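Local coordinates for 1-carboxybiuret hydrolase subunit AtzE (Pseudomonas sp., PDB 6C62), which hydrolyses 1-carboxybiuret to urea-1,3-dicarboxylate and ammonia in the atrazine degradation pathway, at residues V303-L317 / F332-A346. Residues are numbered along the deposited sequence; the frame is centred on the assembly and turned at random.
Sequences VITASEGGCLHLDDL and FISGVLQPVAWYLRA
Tyr343 brings the CE1 side of its ring against Ile304, 3.9 Å from CE1 to Ile304 CG1, and against Glu308 CG, the Tyr343 and Ile304 side chains crossing at about a right angle; Glu308 OE2 lies at the ring edge and takes a hydrogen bond of 2.6 Å from Tyr343 OH. With CG anti to the backbone N (chi1 -179°) the ring reaches back to the helix of Glu308, and the carboxylate, its plane turned 50° from the ring, takes the hydroxyl on its anti side. Ser205 also bonds OE2 and Gln347 the hydroxyl, so this buried acid sits in a small polar network. A phenylalanine here would probably leave Glu308 OE2 with one partner fewer and Gln347 NE2 without its bond to the hydroxyl. From the loop between helices 329-336 and 340-360, Gln338 NE2 donates to Val303 O (3.1 Å), entering from the face of that carbonyl opposite to Ser307 N, so a helical carbonyl serves two donors. The Ser307 hydroxyl donates to Gly335 O (2.9 Å), close to the end of helix 329-336. There the backbones nearly touch: Gly335 CA makes a CH...O contact with Ala306 O at 3.3 Å, and a CB on either Gly335 or Gly310 would collide with a carbonyl oxygen of the other helix. Beyond the glycines Val336 is a knob among Gly310, Cys311, Leu314 and Leu317, CG2 resting on the Gly310 backbone. The edge of His313 points at the face of Phe332, ring centres 5.3 Å apart; the Phe332 side chain is about 10 Å from that of Ser150, a probable charge-relay residue. Short segments 303-312 and 332-336 pass 7.2 Å apart at -101°, an example of the close, nearly perpendicular helix crossing that paired glycines permit, here within the amidase-family fold.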
loop_
_atom_site.group_PDB
_atom_site.type_symbol
_atom_site.label_atom_id
_atom_site.label_comp_id
_atom_site.label_asym_id
_atom_site.label_seq_id
_atom_site.Cartn_x
_atom_site.Cartn_y
_atom_site.Cartn_z
ATOM N N VAL A 303 -14.423 -5.497 0.433
ATOM C CA VAL A 303 -14.189 -4.426 -0.524
ATOM C C VAL A 303 -12.852 -4.543 -1.212
ATOM O O VAL A 303 -12.796 -4.463 -2.437
ATOM C CB VAL A 303 -14.414 -3.029 0.166
ATOM C CG1 VAL A 303 -13.874 -1.909 -0.688
ATOM C CG2 VAL A 303 -15.905 -2.787 0.394
ATOM N N ILE A 304 -11.804 -4.724 -0.464
ATOM C CA ILE A 304 -10.448 -4.840 -1.009
ATOM C C ILE A 304 -10.306 -6.088 -1.879
ATOM O O ILE A 304 -9.707 -6.063 -2.891
ATOM C CB ILE A 304 -9.436 -4.837 0.150
ATOM C CG1 ILE A 304 -9.347 -3.394 0.674
ATOM C CG2 ILE A 304 -8.044 -5.312 -0.246
ATOM C CD1 ILE A 304 -8.691 -3.254 2.046
ATOM N N THR A 305 -10.902 -7.170 -1.438
ATOM C CA THR A 305 -10.855 -8.456 -2.139
ATOM C C THR A 305 -11.471 -8.316 -3.521
ATOM O O THR A 305 -10.879 -8.739 -4.497
ATOM C CB THR A 305 -11.579 -9.546 -1.330
ATOM O OG1 THR A 305 -10.775 -9.860 -0.165
ATOM C CG2 THR A 305 -11.811 -10.772 -2.158
ATOM N N ALA A 306 -12.678 -7.764 -3.573
ATOM C CA ALA A 306 -13.390 -7.697 -4.835
ATOM C C ALA A 306 -12.664 -6.801 -5.848
ATOM O O ALA A 306 -12.594 -7.121 -6.993
ATOM C CB ALA A 306 -14.809 -7.203 -4.619
ATOM N N SER A 307 -12.199 -5.632 -5.410
ATOM C CA SER A 307 -11.498 -4.753 -6.339
ATOM C C SER A 307 -10.121 -5.302 -6.772
ATOM O O SER A 307 -9.806 -5.235 -7.974
ATOM C CB SER A 307 -11.381 -3.363 -5.745
ATOM O OG SER A 307 -12.664 -2.774 -5.841
ATOM N N GLU A 308 -9.316 -5.756 -5.824
ATOM C CA GLU A 308 -7.991 -6.228 -6.178
ATOM C C GLU A 308 -8.108 -7.543 -7.018
ATOM O O GLU A 308 -7.438 -7.668 -7.994
ATOM C CB GLU A 308 -7.120 -6.506 -4.954
ATOM C CG GLU A 308 -6.561 -5.291 -4.300
ATOM C CD GLU A 308 -5.481 -5.527 -3.203
ATOM O OE1 GLU A 308 -4.794 -6.573 -3.165
ATOM O OE2 GLU A 308 -5.270 -4.578 -2.356
ATOM N N GLY A 309 -8.991 -8.491 -6.625
ATOM C CA GLY A 309 -9.153 -9.718 -7.433
ATOM C C GLY A 309 -9.779 -9.443 -8.801
ATOM O O GLY A 309 -9.323 -9.951 -9.808
ATOM N N GLY A 310 -10.816 -8.617 -8.856
ATOM C CA GLY A 310 -11.410 -8.263 -10.138
ATOM C C GLY A 310 -10.453 -7.557 -11.060
ATOM O O GLY A 310 -10.352 -7.923 -12.266
ATOM N N CYS A 311 -9.758 -6.525 -10.561
ATOM C CA CYS A 311 -8.849 -5.760 -11.405
ATOM C C CYS A 311 -7.670 -6.577 -11.875
ATOM O O CYS A 311 -7.157 -6.356 -12.943
ATOM C CB CYS A 311 -8.416 -4.464 -10.740
ATOM S SG CYS A 311 -9.903 -3.386 -10.570
ATOM N N LEU A 312 -7.231 -7.536 -11.087
ATOM C CA LEU A 312 -6.190 -8.451 -11.515
ATOM C C LEU A 312 -6.538 -9.147 -12.832
ATOM O O LEU A 312 -5.642 -9.500 -13.562
ATOM C CB LEU A 312 -5.978 -9.546 -10.492
ATOM C CG LEU A 312 -4.659 -10.331 -10.499
ATOM C CD1 LEU A 312 -3.524 -9.411 -10.099
ATOM C CD2 LEU A 312 -4.778 -11.473 -9.492
ATOM N N HIS A 313 -7.828 -9.398 -13.070
ATOM C CA HIS A 313 -8.281 -10.154 -14.251
ATOM C C HIS A 313 -8.961 -9.239 -15.279
ATOM O O HIS A 313 -9.690 -9.704 -16.162
ATOM C CB HIS A 313 -9.278 -11.212 -13.780
ATOM C CG HIS A 313 -8.662 -12.254 -12.910
ATOM N ND1 HIS A 313 -7.852 -13.232 -13.418
ATOM C CD2 HIS A 313 -8.695 -12.441 -11.574
ATOM C CE1 HIS A 313 -7.435 -14.006 -12.439
ATOM N NE2 HIS A 313 -7.904 -13.535 -11.299
ATOM N N LEU A 314 -8.713 -7.933 -15.205
ATOM C CA LEU A 314 -9.452 -7.008 -16.051
ATOM C C LEU A 314 -9.260 -7.271 -17.561
ATOM O O LEU A 314 -10.225 -7.189 -18.336
ATOM C CB LEU A 314 -9.104 -5.577 -15.694
ATOM C CG LEU A 314 -9.805 -4.489 -16.503
ATOM C CD1 LEU A 314 -11.325 -4.601 -16.433
ATOM C CD2 LEU A 314 -9.346 -3.124 -15.959
ATOM N N ASP A 315 -8.030 -7.590 -17.962
ATOM C CA ASP A 315 -7.725 -7.782 -19.377
ATOM C C ASP A 315 -8.523 -8.942 -19.933
ATOM O O ASP A 315 -9.076 -8.816 -21.029
ATOM C CB ASP A 315 -6.250 -8.118 -19.640
ATOM C CG ASP A 315 -5.278 -6.957 -19.348
ATOM O OD1 ASP A 315 -5.614 -5.778 -19.692
ATOM O OD2 ASP A 315 -4.148 -7.238 -18.785
ATOM N N ASP A 316 -8.593 -10.048 -19.186
ATOM C CA ASP A 316 -9.425 -11.172 -19.555
ATOM C C ASP A 316 -10.922 -10.914 -19.417
ATOM O O ASP A 316 -11.713 -11.412 -20.229
ATOM C CB ASP A 316 -9.026 -12.411 -18.760
ATOM C CG ASP A 316 -7.685 -12.991 -19.253
ATOM O OD1 ASP A 316 -7.429 -12.910 -20.475
ATOM O OD2 ASP A 316 -6.881 -13.549 -18.430
ATOM N N LEU A 317 -11.362 -10.105 -18.463
ATOM C CA LEU A 317 -12.783 -9.772 -18.399
ATOM C C LEU A 317 -13.215 -8.952 -19.601
ATOM O O LEU A 317 -14.376 -8.975 -19.963
ATOM C CB LEU A 317 -13.154 -9.038 -17.091
ATOM C CG LEU A 317 -13.053 -9.841 -15.791
ATOM C CD1 LEU A 317 -13.064 -8.929 -14.564
ATOM C CD2 LEU A 317 -14.186 -10.831 -15.728
ATOM N N PHE A 332 -16.572 -10.735 -9.808
ATOM C CA PHE A 332 -15.365 -10.078 -10.273
ATOM C C PHE A 332 -15.695 -8.764 -10.964
ATOM O O PHE A 332 -15.034 -7.738 -10.705
ATOM C CB PHE A 332 -14.519 -10.990 -11.228
ATOM C CG PHE A 332 -13.660 -12.005 -10.543
ATOM C CD1 PHE A 332 -12.694 -11.642 -9.632
ATOM C CD2 PHE A 332 -13.795 -13.317 -10.842
ATOM C CE1 PHE A 332 -11.863 -12.599 -9.037
ATOM C CE2 PHE A 332 -13.018 -14.298 -10.217
ATOM C CZ PHE A 332 -12.034 -13.934 -9.331
ATOM N N ILE A 333 -16.723 -8.783 -11.825
ATOM C CA ILE A 333 -17.103 -7.573 -12.537
ATOM C C ILE A 333 -17.580 -6.501 -11.525
ATOM O O ILE A 333 -17.153 -5.356 -11.611
ATOM C CB ILE A 333 -18.147 -7.835 -13.614
ATOM C CG1 ILE A 333 -17.546 -8.543 -14.800
ATOM C CG2 ILE A 333 -18.768 -6.554 -14.102
ATOM C CD1 ILE A 333 -18.584 -9.158 -15.771
ATOM N N SER A 334 -18.442 -6.865 -10.595
ATOM C CA SER A 334 -18.833 -5.946 -9.539
ATOM C C SER A 334 -17.662 -5.314 -8.852
ATOM O O SER A 334 -17.618 -4.086 -8.650
ATOM C CB SER A 334 -19.667 -6.696 -8.465
ATOM O OG SER A 334 -20.171 -5.750 -7.519
ATOM N N GLY A 335 -16.677 -6.138 -8.506
ATOM C CA GLY A 335 -15.424 -5.651 -7.871
ATOM C C GLY A 335 -14.713 -4.584 -8.689
ATOM O O GLY A 335 -14.253 -3.568 -8.143
ATOM N N VAL A 336 -14.625 -4.790 -10.001
ATOM C CA VAL A 336 -13.990 -3.797 -10.919
ATOM C C VAL A 336 -14.746 -2.475 -10.941
ATOM O O VAL A 336 -14.152 -1.425 -11.151
ATOM C CB VAL A 336 -13.932 -4.363 -12.345
ATOM C CG1 VAL A 336 -13.587 -3.310 -13.363
ATOM C CG2 VAL A 336 -12.949 -5.511 -12.401
ATOM N N LEU A 337 -16.081 -2.526 -10.763
ATOM C CA LEU A 337 -16.925 -1.328 -10.832
ATOM C C LEU A 337 -17.009 -0.542 -9.503
ATOM O O LEU A 337 -17.628 0.521 -9.476
ATOM C CB LEU A 337 -18.305 -1.658 -11.384
ATOM C CG LEU A 337 -18.329 -2.456 -12.688
ATOM C CD1 LEU A 337 -19.778 -2.677 -13.213
ATOM C CD2 LEU A 337 -17.463 -1.848 -13.773
ATOM N N GLN A 338 -16.346 -1.004 -8.456
ATOM C CA GLN A 338 -16.471 -0.376 -7.146
ATOM C C GLN A 338 -15.793 0.994 -7.160
ATOM O O GLN A 338 -14.680 1.148 -7.673
ATOM C CB GLN A 338 -15.849 -1.234 -6.026
ATOM C CG GLN A 338 -16.658 -2.456 -5.697
ATOM C CD GLN A 338 -16.007 -3.406 -4.744
ATOM O OE1 GLN A 338 -16.513 -4.495 -4.544
ATOM N NE2 GLN A 338 -14.915 -2.991 -4.101
ATOM N N PRO A 339 -16.499 2.028 -6.671
ATOM C CA PRO A 339 -15.803 3.337 -6.468
ATOM C C PRO A 339 -14.419 3.210 -5.760
ATOM O O PRO A 339 -14.260 2.452 -4.840
ATOM C CB PRO A 339 -16.786 4.116 -5.589
ATOM C CG PRO A 339 -18.156 3.540 -5.957
ATOM C CD PRO A 339 -17.919 2.076 -6.273
ATOM N N VAL A 340 -13.437 3.930 -6.257
ATOM C CA VAL A 340 -12.119 3.994 -5.674
ATOM C C VAL A 340 -12.204 4.561 -4.244
ATOM O O VAL A 340 -11.393 4.191 -3.391
ATOM C CB VAL A 340 -11.152 4.806 -6.547
ATOM C CG1 VAL A 340 -11.505 6.290 -6.560
ATOM C CG2 VAL A 340 -9.711 4.577 -6.083
ATOM N N ALA A 341 -13.192 5.395 -3.938
ATOM C CA ALA A 341 -13.333 5.834 -2.535
ATOM C C ALA A 341 -13.512 4.682 -1.532
ATOM O O ALA A 341 -13.010 4.772 -0.368
ATOM C CB ALA A 341 -14.498 6.780 -2.418
ATOM N N TRP A 342 -14.200 3.610 -1.966
ATOM C CA TRP A 342 -14.483 2.489 -1.033
ATOM C C TRP A 342 -13.168 1.784 -0.742
ATOM O O TRP A 342 -12.872 1.442 0.423
ATOM C CB TRP A 342 -15.414 1.469 -1.641
ATOM C CG TRP A 342 -16.783 1.965 -1.932
ATOM C CD1 TRP A 342 -17.300 3.178 -1.630
ATOM C CD2 TRP A 342 -17.842 1.204 -2.547
ATOM N NE1 TRP A 342 -18.625 3.234 -2.061
ATOM C CE2 TRP A 342 -18.963 2.042 -2.635
ATOM C CE3 TRP A 342 -17.945 -0.119 -3.013
ATOM C CZ2 TRP A 342 -20.191 1.598 -3.160
ATOM C CZ3 TRP A 342 -19.154 -0.526 -3.600
ATOM C CH2 TRP A 342 -20.267 0.318 -3.617
ATOM N N TYR A 343 -12.373 1.582 -1.820
ATOM C CA TYR A 343 -11.049 0.910 -1.651
ATOM C C TYR A 343 -10.149 1.708 -0.702
ATOM O O TYR A 343 -9.505 1.169 0.211
ATOM C CB TYR A 343 -10.405 0.703 -3.014
ATOM C CG TYR A 343 -9.070 0.003 -2.928
ATOM C CD1 TYR A 343 -9.013 -1.393 -2.840
ATOM C CD2 TYR A 343 -7.859 0.729 -2.807
ATOM C CE1 TYR A 343 -7.805 -2.053 -2.653
ATOM C CE2 TYR A 343 -6.656 0.060 -2.677
ATOM C CZ TYR A 343 -6.627 -1.328 -2.617
ATOM O OH TYR A 343 -5.433 -2.014 -2.494
ATOM N N LEU A 344 -10.009 3.004 -0.966
ATOM C CA LEU A 344 -9.108 3.849 -0.141
ATOM C C LEU A 344 -9.565 3.911 1.326
ATOM O O LEU A 344 -8.745 3.826 2.244
ATOM C CB LEU A 344 -8.996 5.267 -0.729
ATOM C CG LEU A 344 -8.210 5.216 -2.047
ATOM C CD1 LEU A 344 -8.336 6.486 -2.833
ATOM C CD2 LEU A 344 -6.744 4.806 -1.856
ATOM N N ARG A 345 -10.866 4.036 1.517
ATOM C CA ARG A 345 -11.384 4.019 2.865
ATOM C C ARG A 345 -11.107 2.725 3.613
ATOM O O ARG A 345 -10.711 2.745 4.797
ATOM C CB ARG A 345 -12.876 4.338 2.882
ATOM C CG ARG A 345 -13.292 4.543 4.330
ATOM C CD ARG A 345 -14.697 5.053 4.479
ATOM N NE ARG A 345 -14.603 6.474 4.621
ATOM C CZ ARG A 345 -14.556 7.192 5.736
ATOM N NH1 ARG A 345 -14.813 6.744 6.944
ATOM N NH2 ARG A 345 -14.378 8.472 5.563
ATOM N N ALA A 346 -11.245 1.584 2.922
ATOM C CA ALA A 346 -10.879 0.303 3.486
ATOM C C ALA A 346 -9.428 0.161 3.842
ATOM O O ALA A 346 -9.084 -0.386 4.911
ATOM C CB ALA A 346 -11.344 -0.827 2.551
#